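Side-chain contacts in PTS-dependent dihydroxyacetone kinase operon regulatory protein (Escherichia coli, PDB 4LRZ), which activates the dhaKLM operon from a sigma-70 promoter and represses its own expression: residues Glu30-Pro35 with Leu100-Gly105; Glu21-Leu26 with Cys108-Ile113; Ala256-Ala261 with Ile286-Ile291. One frame throughout, in Å; residues are numbered along the deposited sequence.

Overall arrangement
The three contacts fall into two groups at opposite ends of an elongated sensor region. Contacts 1 and 2 tie the N-terminal segment, helix 14-26 and the loop after it, to the part of the GAF domain between helices 91-99 and 117-124. Their centres are about 14 Å apart and they touch through Trp32, Phe102, Cys108 and Ile113; along the chain, both segments of contact 1 lie between those of contact 2. Contact 3 comes later, in the PAS fold, with its centre about 73 Å from that of contact 1 and about 71 Å from that of contact 2. Helix 174-211 runs between the two folds, so the two groups belong to separate modules joined by that long helix.

Contact 1 (Glu30-Pro35 with Leu100-Gly105)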
loop_
_atom_site.group_PDB
_atom_site.type_symbol
_atom_site.label_atom_id
_atom_site.label_comp_id
_atom_site.label_asym_id
_atom_site.label_seq_id
_atom_site.Cartn_x
_atom_site.Cartn_y
_atom_site.Cartn_z
ATOM N N GLU F 30 43.552 -9.467 -1.332
ATOM C CA GLU F 30 44.271 -8.186 -1.460
ATOM C C GLU F 30 44.102 -7.481 -2.790
ATOM O O GLU F 30 44.616 -6.400 -2.950
ATOM C CB GLU F 30 45.772 -8.298 -1.134
ATOM C CG GLU F 30 46.196 -9.607 -0.471
ATOM C CD GLU F 30 45.946 -10.809 -1.378
ATOM O OE1 GLU F 30 46.266 -10.707 -2.592
ATOM O OE2 GLU F 30 45.418 -11.833 -0.869
ATOM N N THR F 31 43.420 -8.082 -3.754
ATOM C CA THR F 31 43.356 -7.451 -5.065
ATOM C C THR F 31 42.182 -6.500 -5.149
ATOM O O THR F 31 41.154 -6.690 -4.469
ATOM C CB THR F 31 43.274 -8.462 -6.211
ATOM O OG1 THR F 31 42.228 -9.408 -5.939
ATOM C CG2 THR F 31 44.672 -9.209 -6.415
ATOM N N TRP F 32 42.342 -5.468 -5.973
ATOM C CA TRP F 32 41.267 -4.522 -6.258
ATOM C C TRP F 32 41.597 -3.864 -7.568
ATOM O O TRP F 32 42.738 -3.473 -7.800
ATOM C CB TRP F 32 41.123 -3.464 -5.143
ATOM C CG TRP F 32 39.828 -2.672 -5.189
ATOM C CD1 TRP F 32 39.634 -1.448 -5.771
ATOM C CD2 TRP F 32 38.555 -3.054 -4.628
ATOM N NE1 TRP F 32 38.326 -1.034 -5.596
ATOM C CE2 TRP F 32 37.640 -1.995 -4.901
ATOM C CE3 TRP F 32 38.106 -4.168 -3.899
ATOM C CZ2 TRP F 32 36.293 -2.030 -4.498
ATOM C CZ3 TRP F 32 36.755 -4.199 -3.491
ATOM C CH2 TRP F 32 35.871 -3.129 -3.793
ATOM N N ASN F 33 40.596 -3.763 -8.432
ATOM C CA ASN F 33 40.774 -3.129 -9.711
ATOM C C ASN F 33 39.593 -2.277 -10.111
ATOM O O ASN F 33 38.666 -2.086 -9.362
ATOM C CB ASN F 33 41.031 -4.169 -10.789
ATOM C CG ASN F 33 42.150 -3.754 -11.734
ATOM O OD1 ASN F 33 41.978 -2.858 -12.567
ATOM N ND2 ASN F 33 43.296 -4.404 -11.607
ATOM N N VAL F 34 39.702 -1.725 -11.304
ATOM C CA VAL F 34 38.679 -1.030 -12.038
ATOM C C VAL F 34 37.309 -1.747 -11.940
ATOM O O VAL F 34 37.226 -2.977 -12.062
ATOM C CB VAL F 34 39.211 -0.995 -13.471
ATOM C CG1 VAL F 34 38.125 -1.159 -14.461
ATOM C CG2 VAL F 34 40.081 0.264 -13.725
ATOM N N PRO F 35 36.219 -0.984 -11.716
ATOM C CA PRO F 35 34.934 -1.674 -11.573
ATOM C C PRO F 35 34.424 -2.330 -12.870
ATOM O O PRO F 35 34.835 -1.971 -14.004
ATOM C CB PRO F 35 33.988 -0.530 -11.209
ATOM C CG PRO F 35 34.504 0.595 -12.065
ATOM C CD PRO F 35 36.023 0.474 -11.849
ATOM N N LEU F 100 36.896 4.278 -5.097
ATOM C CA LEU F 100 37.043 2.831 -5.028
ATOM C C LEU F 100 36.352 2.095 -6.158
ATOM O O LEU F 100 36.414 0.857 -6.191
ATOM C CB LEU F 100 36.508 2.285 -3.698
ATOM C CG LEU F 100 37.178 2.832 -2.442
ATOM C CD1 LEU F 100 36.571 2.187 -1.213
ATOM C CD2 LEU F 100 38.703 2.600 -2.499
ATOM N N GLY F 101 35.685 2.824 -7.066
ATOM C CA GLY F 101 34.916 2.204 -8.160
ATOM C C GLY F 101 33.388 2.140 -8.062
ATOM O O GLY F 101 32.702 1.634 -8.994
ATOM N N PHE F 102 32.812 2.639 -6.970
ATOM C CA PHE F 102 31.369 2.553 -6.839
ATOM C C PHE F 102 30.722 3.790 -7.462
ATOM O O PHE F 102 30.810 4.860 -6.905
ATOM C CB PHE F 102 30.964 2.451 -5.377
ATOM C CG PHE F 102 31.486 1.238 -4.652
ATOM C CD1 PHE F 102 32.500 1.363 -3.727
ATOM C CD2 PHE F 102 30.920 -0.006 -4.855
ATOM C CE1 PHE F 102 32.972 0.251 -3.002
ATOM C CE2 PHE F 102 31.374 -1.118 -4.144
ATOM C CZ PHE F 102 32.411 -0.985 -3.217
ATOM N N ASN F 103 30.094 3.641 -8.625
ATOM C CA ASN F 103 29.454 4.728 -9.349
ATOM C C ASN F 103 28.126 4.178 -9.799
ATOM O O ASN F 103 27.862 3.012 -9.608
ATOM C CB ASN F 103 30.268 5.080 -10.593
ATOM C CG ASN F 103 31.649 5.587 -10.264
ATOM O OD1 ASN F 103 31.810 6.679 -9.684
ATOM N ND2 ASN F 103 32.664 4.804 -10.627
ATOM N N ASP F 104 27.293 5.007 -10.420
ATOM C CA ASP F 104 26.090 4.514 -11.088
ATOM C C ASP F 104 26.502 3.442 -12.099
ATOM O O ASP F 104 27.451 3.625 -12.852
ATOM C CB ASP F 104 25.353 5.629 -11.829
ATOM C CG ASP F 104 24.699 6.621 -10.906
ATOM O OD1 ASP F 104 24.262 7.656 -11.422
ATOM O OD2 ASP F 104 24.636 6.404 -9.682
ATOM N N GLY F 105 25.779 2.333 -12.097
ATOM C CA GLY F 105 26.107 1.188 -12.962
ATOM C C GLY F 105 27.172 0.191 -12.542
ATOM O O GLY F 105 27.350 -0.810 -13.247
#
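Trp32 brings the edge of its indole up to the turn at Leu100-Phe102, its pyrrole N-H meeting the Leu100 carbonyl and the far end of its benzo ring meeting Phe102. The hydrogen bond from Trp32 NE1 to Leu100 O is 2.8 Å long and bent, with an N-H...O angle of 147°. Its acceptor lies almost in the indole plane, while the donor is tilted from the carbonyl plane. CG anti to the backbone N (chi1 -165°) swings the ring across to this oxygen. Further along the ring, Trp32 CH2 is 4.1 Å from Phe102 CZ, and the two side chains cross at about a right angle. The acceptor carbonyl lies at a Schellman motif closing helix 91-99 of the GAF domain, in which Gly101 takes a positive phi of 103°. A leucine in place of Trp32 would probably leave Leu100 O without its indole donor and open a gap beside Phe102 CZ. Ile113 of helix 110-113 packs against both aromatic rings. Pro35 approaches the same turn, its CB 3.4 Å from Gly101 O; a beta carbon on Gly101 would come tightly against that CB and jam into the Leu100 carbonyl oxygen.

Contact 2 (Glu21-Leu26 with Cys108-Ile113)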
loop_
_atom_site.group_PDB
_atom_site.type_symbol
_atom_site.label_atom_id
_atom_site.label_comp_id
_atom_site.label_asym_id
_atom_site.label_seq_id
_atom_site.Cartn_x
_atom_site.Cartn_y
_atom_site.Cartn_z
ATOM N N GLU F 21 34.035 -18.913 1.921
ATOM C CA GLU F 21 34.332 -20.160 1.175
ATOM C C GLU F 21 34.009 -20.051 -0.317
ATOM O O GLU F 21 34.706 -20.643 -1.112
ATOM C CB GLU F 21 33.625 -21.422 1.732
ATOM C CG GLU F 21 33.957 -21.842 3.191
ATOM C CD GLU F 21 33.128 -23.082 3.693
ATOM O OE1 GLU F 21 32.036 -23.384 3.107
ATOM O OE2 GLU F 21 33.574 -23.756 4.678
ATOM N N ARG F 22 32.953 -19.327 -0.700
ATOM C CA ARG F 22 32.638 -19.152 -2.136
ATOM C C ARG F 22 33.671 -18.245 -2.799
ATOM O O ARG F 22 34.145 -18.512 -3.908
ATOM C CB ARG F 22 31.231 -18.597 -2.343
ATOM C CG ARG F 22 30.106 -19.487 -1.784
ATOM C CD ARG F 22 28.708 -18.960 -2.223
ATOM N NE ARG F 22 28.356 -17.652 -1.650
ATOM C CZ ARG F 22 27.735 -17.492 -0.476
ATOM N NH1 ARG F 22 27.392 -18.554 0.263
ATOM N NH2 ARG F 22 27.455 -16.266 -0.035
ATOM N N CYS F 23 34.033 -17.186 -2.086
ATOM C CA CYS F 23 35.007 -16.198 -2.571
ATOM C C CYS F 23 36.436 -16.749 -2.692
ATOM O O CYS F 23 37.209 -16.291 -3.532
ATOM C CB CYS F 23 35.005 -14.961 -1.663
ATOM S SG CYS F 23 33.518 -13.875 -1.744
ATOM N N ASN F 24 36.760 -17.724 -1.838
ATOM C CA ASN F 24 38.060 -18.394 -1.796
ATOM C C ASN F 24 38.451 -19.099 -3.101
ATOM O O ASN F 24 39.619 -19.154 -3.436
ATOM C CB ASN F 24 38.081 -19.421 -0.654
ATOM C CG ASN F 24 38.631 -18.849 0.620
ATOM O OD1 ASN F 24 39.430 -17.912 0.591
ATOM N ND2 ASN F 24 38.209 -19.403 1.757
ATOM N N LYS F 25 37.449 -19.642 -3.799
ATOM C CA LYS F 25 37.639 -20.359 -5.046
ATOM C C LYS F 25 38.354 -19.508 -6.096
ATOM O O LYS F 25 39.341 -19.962 -6.683
ATOM C CB LYS F 25 36.296 -20.840 -5.598
ATOM C CG LYS F 25 35.566 -21.892 -4.732
ATOM C CD LYS F 25 34.136 -22.211 -5.297
ATOM C CE LYS F 25 33.155 -22.809 -4.247
ATOM N NZ LYS F 25 31.793 -22.081 -4.138
ATOM N N LEU F 26 37.903 -18.268 -6.287
ATOM C CA LEU F 26 38.187 -17.484 -7.500
ATOM C C LEU F 26 38.782 -16.104 -7.309
ATOM O O LEU F 26 38.789 -15.302 -8.239
ATOM C CB LEU F 26 36.878 -17.197 -8.221
ATOM C CG LEU F 26 36.081 -18.325 -8.836
ATOM C CD1 LEU F 26 34.632 -17.808 -8.947
ATOM C CD2 LEU F 26 36.696 -18.754 -10.181
ATOM N N CYS F 108 28.102 -4.999 -7.943
ATOM C CA CYS F 108 28.687 -5.240 -6.635
ATOM C C CYS F 108 28.449 -6.675 -6.204
ATOM O O CYS F 108 28.512 -6.991 -4.984
ATOM C CB CYS F 108 28.015 -4.326 -5.585
ATOM S SG CYS F 108 28.122 -2.583 -5.958
ATOM N N ALA F 109 28.197 -7.544 -7.189
ATOM C CA ALA F 109 28.116 -8.993 -6.953
ATOM C C ALA F 109 29.244 -9.499 -6.063
ATOM O O ALA F 109 30.317 -8.900 -5.972
ATOM C CB ALA F 109 28.017 -9.799 -8.284
ATOM N N GLU F 110 28.924 -10.555 -5.329
ATOM C CA GLU F 110 29.843 -11.187 -4.435
ATOM C C GLU F 110 31.031 -11.709 -5.222
ATOM O O GLU F 110 32.144 -11.721 -4.702
ATOM C CB GLU F 110 29.150 -12.385 -3.799
ATOM C CG GLU F 110 29.969 -13.059 -2.738
ATOM C CD GLU F 110 29.184 -14.167 -2.044
ATOM O OE1 GLU F 110 28.817 -15.142 -2.724
ATOM O OE2 GLU F 110 28.905 -14.055 -0.819
ATOM N N GLY F 111 30.772 -12.180 -6.446
ATOM C CA GLY F 111 31.819 -12.713 -7.320
ATOM C C GLY F 111 32.739 -11.601 -7.824
ATOM O O GLY F 111 33.753 -11.880 -8.461
ATOM N N ILE F 112 32.403 -10.334 -7.536
ATOM C CA ILE F 112 33.278 -9.234 -8.008
ATOM C C ILE F 112 33.955 -8.515 -6.837
ATOM O O ILE F 112 35.154 -8.220 -6.865
ATOM C CB ILE F 112 32.516 -8.212 -8.882
ATOM C CG1 ILE F 112 31.744 -8.927 -9.991
ATOM C CG2 ILE F 112 33.463 -7.144 -9.411
ATOM C CD1 ILE F 112 30.944 -8.017 -10.898
ATOM N N ILE F 113 33.207 -8.231 -5.786
ATOM C CA ILE F 113 33.798 -7.426 -4.722
ATOM C C ILE F 113 33.962 -8.219 -3.429
ATOM O O ILE F 113 34.388 -7.667 -2.422
ATOM C CB ILE F 113 33.040 -6.042 -4.479
ATOM C CG1 ILE F 113 31.613 -6.261 -3.905
ATOM C CG2 ILE F 113 33.089 -5.143 -5.751
ATOM C CD1 ILE F 113 30.963 -5.016 -3.405
#
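Arg22 and Glu110 form a two-nitrogen, side-on salt bridge that joins helix 14-26 to the short helix 110-113 of the GAF domain. The NE of Arg22 donates to Glu110 OE1 over 2.8 Å in a fairly straight bond (N-H...O 164°), with the oxygen in the guanidinium plane. The second bond, from Arg22 NH2 to Glu110 OE2, is equally short at 2.8 Å but more bent, at 147°, and its acceptor is tilted out of that plane. Both oxygens are met on their syn sides. The groups are not coplanar: guanidinium and carboxylate planes stand 32° apart.

Torsions bring the partners together from different directions. Glu110 has CG anti to its backbone N and runs on extended, reaching straight across to helix 14-26, whereas the Arg22 chain bends at chi3 and turns its NE edge to the carboxylate. Beside the bridge, Cys23 SG rests 3.8 Å from Glu110 CG, so the sulfur packs on the aliphatic part of the side chain whose end Arg22 holds.

In the next shell, Ser19, one turn earlier on helix 14-26, hydrogen-bonds through OG to Glu110 OE2. That oxygen therefore has two partners, and the buried carboxylate is likely to stay ionised. Ile123 of helix 117-124 packs on both Arg22 and Glu110, while Thr115 and Phe136 touch Cys23. A bound ADP lies about 14 Å from the Arg22 side chain, too far for direct contact. Glu110 is the first residue of its helix, right after the N-cap residue Ala109, whose carbonyl oxygen Ala109 O accepts from both Ile112 N and Ile113 N, each at 3.0 Å.

Contact 3 (Ala256-Ala261 with Ile286-Ile291); sequences AVLQQA and ITLKPI
Leu258 and Leu288 have the nearest CA atoms across the two segments, 8.1 Å apart, where helix 256-261 lies over strand 286-291. The two segments run nearly parallel, with 14° between their N-to-C directions, and their axes come no closer than 10.6 Å, a separation that side chains from both layers fill. This is helix-on-sheet packing in the PAS fold, whose five-stranded antiparallel sheet has strand order 2-1-5-4-3. Strand 281-293 lies between strands 271-276 and 296-304.

Leu258 carries most of the contact from the helix. Its CG sits 3.8 Å from Ile286 CD1, with the two side chains reaching toward each other tip to tip. One methyl, Leu258 CD1, closes on that same Ile286 CD1 at 3.8 Å, while the other branch turns to the next inward-facing residue, putting Leu258 CD2 at 3.8 Å from Leu288 CD1. The leucine fork thus straddles two strand positions. Ile286 achieves its reach with CG1 between the backbone N and the carbonyl carbon (chi1 72°), so that CD1 extends from the sheet to the helix. One turn beyond Leu258, Ala261 offers only its CB, which lies 4.3 Å from Leu288 CD2; the two branches of Leu288 therefore meet different helix residues.

Neighbouring strands complete this core: Phe275 and Leu301 both touch Leu258 and Ile286, and Leu268 touches Ala261 and Leu288. On the sheet face turned away from the helix, Thr287 OG1 is hydrogen-bonded to His304 NE2 and His270 N, and Lys289 forms a salt bridge with Glu210 of the second subunit. No hydrogen bond joins the helix segment to the strand segment. The packing between them is consistent with adhesion by burial and fit of aliphatic groups, while the polar bonds of Thr287 and Lys289 lie on the other face.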
loop_
_atom_site.group_PDB
_atom_site.type_symbol
_atom_site.label_atom_id
_atom_site.label_comp_id
_atom_site.label_asym_id
_atom_site.label_seq_id
_atom_site.Cartn_x
_atom_site.Cartn_y
_atom_site.Cartn_z
ATOM N N ALA F 256 -44.042 4.425 -4.923
ATOM C CA ALA F 256 -44.400 3.869 -3.617
ATOM C C ALA F 256 -43.834 2.453 -3.382
ATOM O O ALA F 256 -43.368 2.129 -2.276
ATOM C CB ALA F 256 -45.922 3.874 -3.450
ATOM N N VAL F 257 -43.878 1.623 -4.427
ATOM C CA VAL F 257 -43.477 0.216 -4.349
ATOM C C VAL F 257 -41.985 0.109 -4.046
ATOM O O VAL F 257 -41.561 -0.667 -3.180
ATOM C CB VAL F 257 -43.806 -0.545 -5.659
ATOM C CG1 VAL F 257 -43.514 -2.038 -5.506
ATOM C CG2 VAL F 257 -45.265 -0.331 -6.068
ATOM N N LEU F 258 -41.201 0.907 -4.764
ATOM C CA LEU F 258 -39.779 1.035 -4.514
ATOM C C LEU F 258 -39.448 1.636 -3.150
ATOM O O LEU F 258 -38.550 1.161 -2.475
ATOM C CB LEU F 258 -39.135 1.872 -5.615
ATOM C CG LEU F 258 -38.544 1.045 -6.748
ATOM C CD1 LEU F 258 -38.537 1.846 -8.026
ATOM C CD2 LEU F 258 -37.142 0.615 -6.369
ATOM N N GLN F 259 -40.175 2.673 -2.747
ATOM C CA GLN F 259 -39.888 3.371 -1.501
ATOM C C GLN F 259 -39.942 2.396 -0.342
ATOM O O GLN F 259 -39.062 2.398 0.524
ATOM C CB GLN F 259 -40.891 4.499 -1.266
ATOM C CG GLN F 259 -40.264 5.765 -0.726
ATOM C CD GLN F 259 -39.501 6.506 -1.797
ATOM O OE1 GLN F 259 -38.264 6.584 -1.762
ATOM N NE2 GLN F 259 -40.230 7.034 -2.781
ATOM N N GLN F 260 -40.977 1.561 -0.349
ATOM C CA GLN F 260 -41.194 0.569 0.694
ATOM C C GLN F 260 -40.010 -0.383 0.694
ATOM O O GLN F 260 -39.230 -0.414 1.652
ATOM C CB GLN F 260 -42.520 -0.180 0.469
ATOM C CG GLN F 260 -42.891 -1.203 1.557
ATOM C CD GLN F 260 -44.331 -1.697 1.437
ATOM O OE1 GLN F 260 -45.226 -0.968 0.988
ATOM N NE2 GLN F 260 -44.563 -2.940 1.855
ATOM N N ALA F 261 -39.866 -1.125 -0.404
ATOM C CA ALA F 261 -38.772 -2.079 -0.578
ATOM C C ALA F 261 -37.398 -1.501 -0.198
ATOM O O ALA F 261 -36.639 -2.166 0.515
ATOM C CB ALA F 261 -38.765 -2.640 -2.002
ATOM N N ILE F 286 -39.102 -3.516 -13.409
ATOM C CA ILE F 286 -37.863 -3.301 -12.702
ATOM C C ILE F 286 -37.433 -4.521 -11.917
ATOM O O ILE F 286 -38.223 -5.430 -11.709
ATOM C CB ILE F 286 -37.987 -2.115 -11.735
ATOM C CG1 ILE F 286 -38.860 -2.498 -10.543
ATOM C CG2 ILE F 286 -38.535 -0.898 -12.455
ATOM C CD1 ILE F 286 -38.553 -1.761 -9.286
ATOM N N THR F 287 -36.169 -4.518 -11.495
ATOM C CA THR F 287 -35.640 -5.410 -10.454
ATOM C C THR F 287 -34.866 -4.547 -9.480
ATOM O O THR F 287 -34.190 -3.606 -9.883
ATOM C CB THR F 287 -34.722 -6.522 -11.037
ATOM O OG1 THR F 287 -35.529 -7.577 -11.580
ATOM C CG2 THR F 287 -33.813 -7.127 -9.970
ATOM N N LEU F 288 -34.992 -4.836 -8.196
ATOM C CA LEU F 288 -34.213 -4.126 -7.195
ATOM C C LEU F 288 -33.333 -5.092 -6.467
ATOM O O LEU F 288 -33.816 -6.014 -5.843
ATOM C CB LEU F 288 -35.082 -3.377 -6.181
ATOM C CG LEU F 288 -34.196 -2.624 -5.173
ATOM C CD1 LEU F 288 -33.856 -1.240 -5.691
ATOM C CD2 LEU F 288 -34.853 -2.521 -3.810
ATOM N N LYS F 289 -32.036 -4.846 -6.535
ATOM C CA LYS F 289 -31.033 -5.716 -5.938
ATOM C C LYS F 289 -30.358 -4.994 -4.786
ATOM O O LYS F 289 -29.579 -4.086 -5.005
ATOM C CB LYS F 289 -30.004 -6.131 -6.993
ATOM C CG LYS F 289 -28.817 -6.906 -6.476
ATOM C CD LYS F 289 -29.151 -8.358 -6.152
ATOM C CE LYS F 289 -27.926 -9.225 -6.271
ATOM N NZ LYS F 289 -28.078 -10.466 -5.477
ATOM N N PRO F 290 -30.695 -5.363 -3.547
ATOM C CA PRO F 290 -29.946 -4.851 -2.378
ATOM C C PRO F 290 -28.532 -5.376 -2.369
ATOM O O PRO F 290 -28.303 -6.510 -2.799
ATOM C CB PRO F 290 -30.702 -5.453 -1.175
ATOM C CG PRO F 290 -32.069 -5.853 -1.720
ATOM C CD PRO F 290 -31.827 -6.234 -3.159
ATOM N N ILE F 291 -27.589 -4.571 -1.890
ATOM C CA ILE F 291 -26.225 -5.048 -1.636
ATOM C C ILE F 291 -25.905 -4.729 -0.194
ATOM O O ILE F 291 -25.866 -3.554 0.195
ATOM C CB ILE F 291 -25.162 -4.347 -2.524
ATOM C CG1 ILE F 291 -25.425 -4.563 -4.011
ATOM C CG2 ILE F 291 -23.734 -4.826 -2.164
ATOM C CD1 ILE F 291 -24.661 -3.537 -4.907
#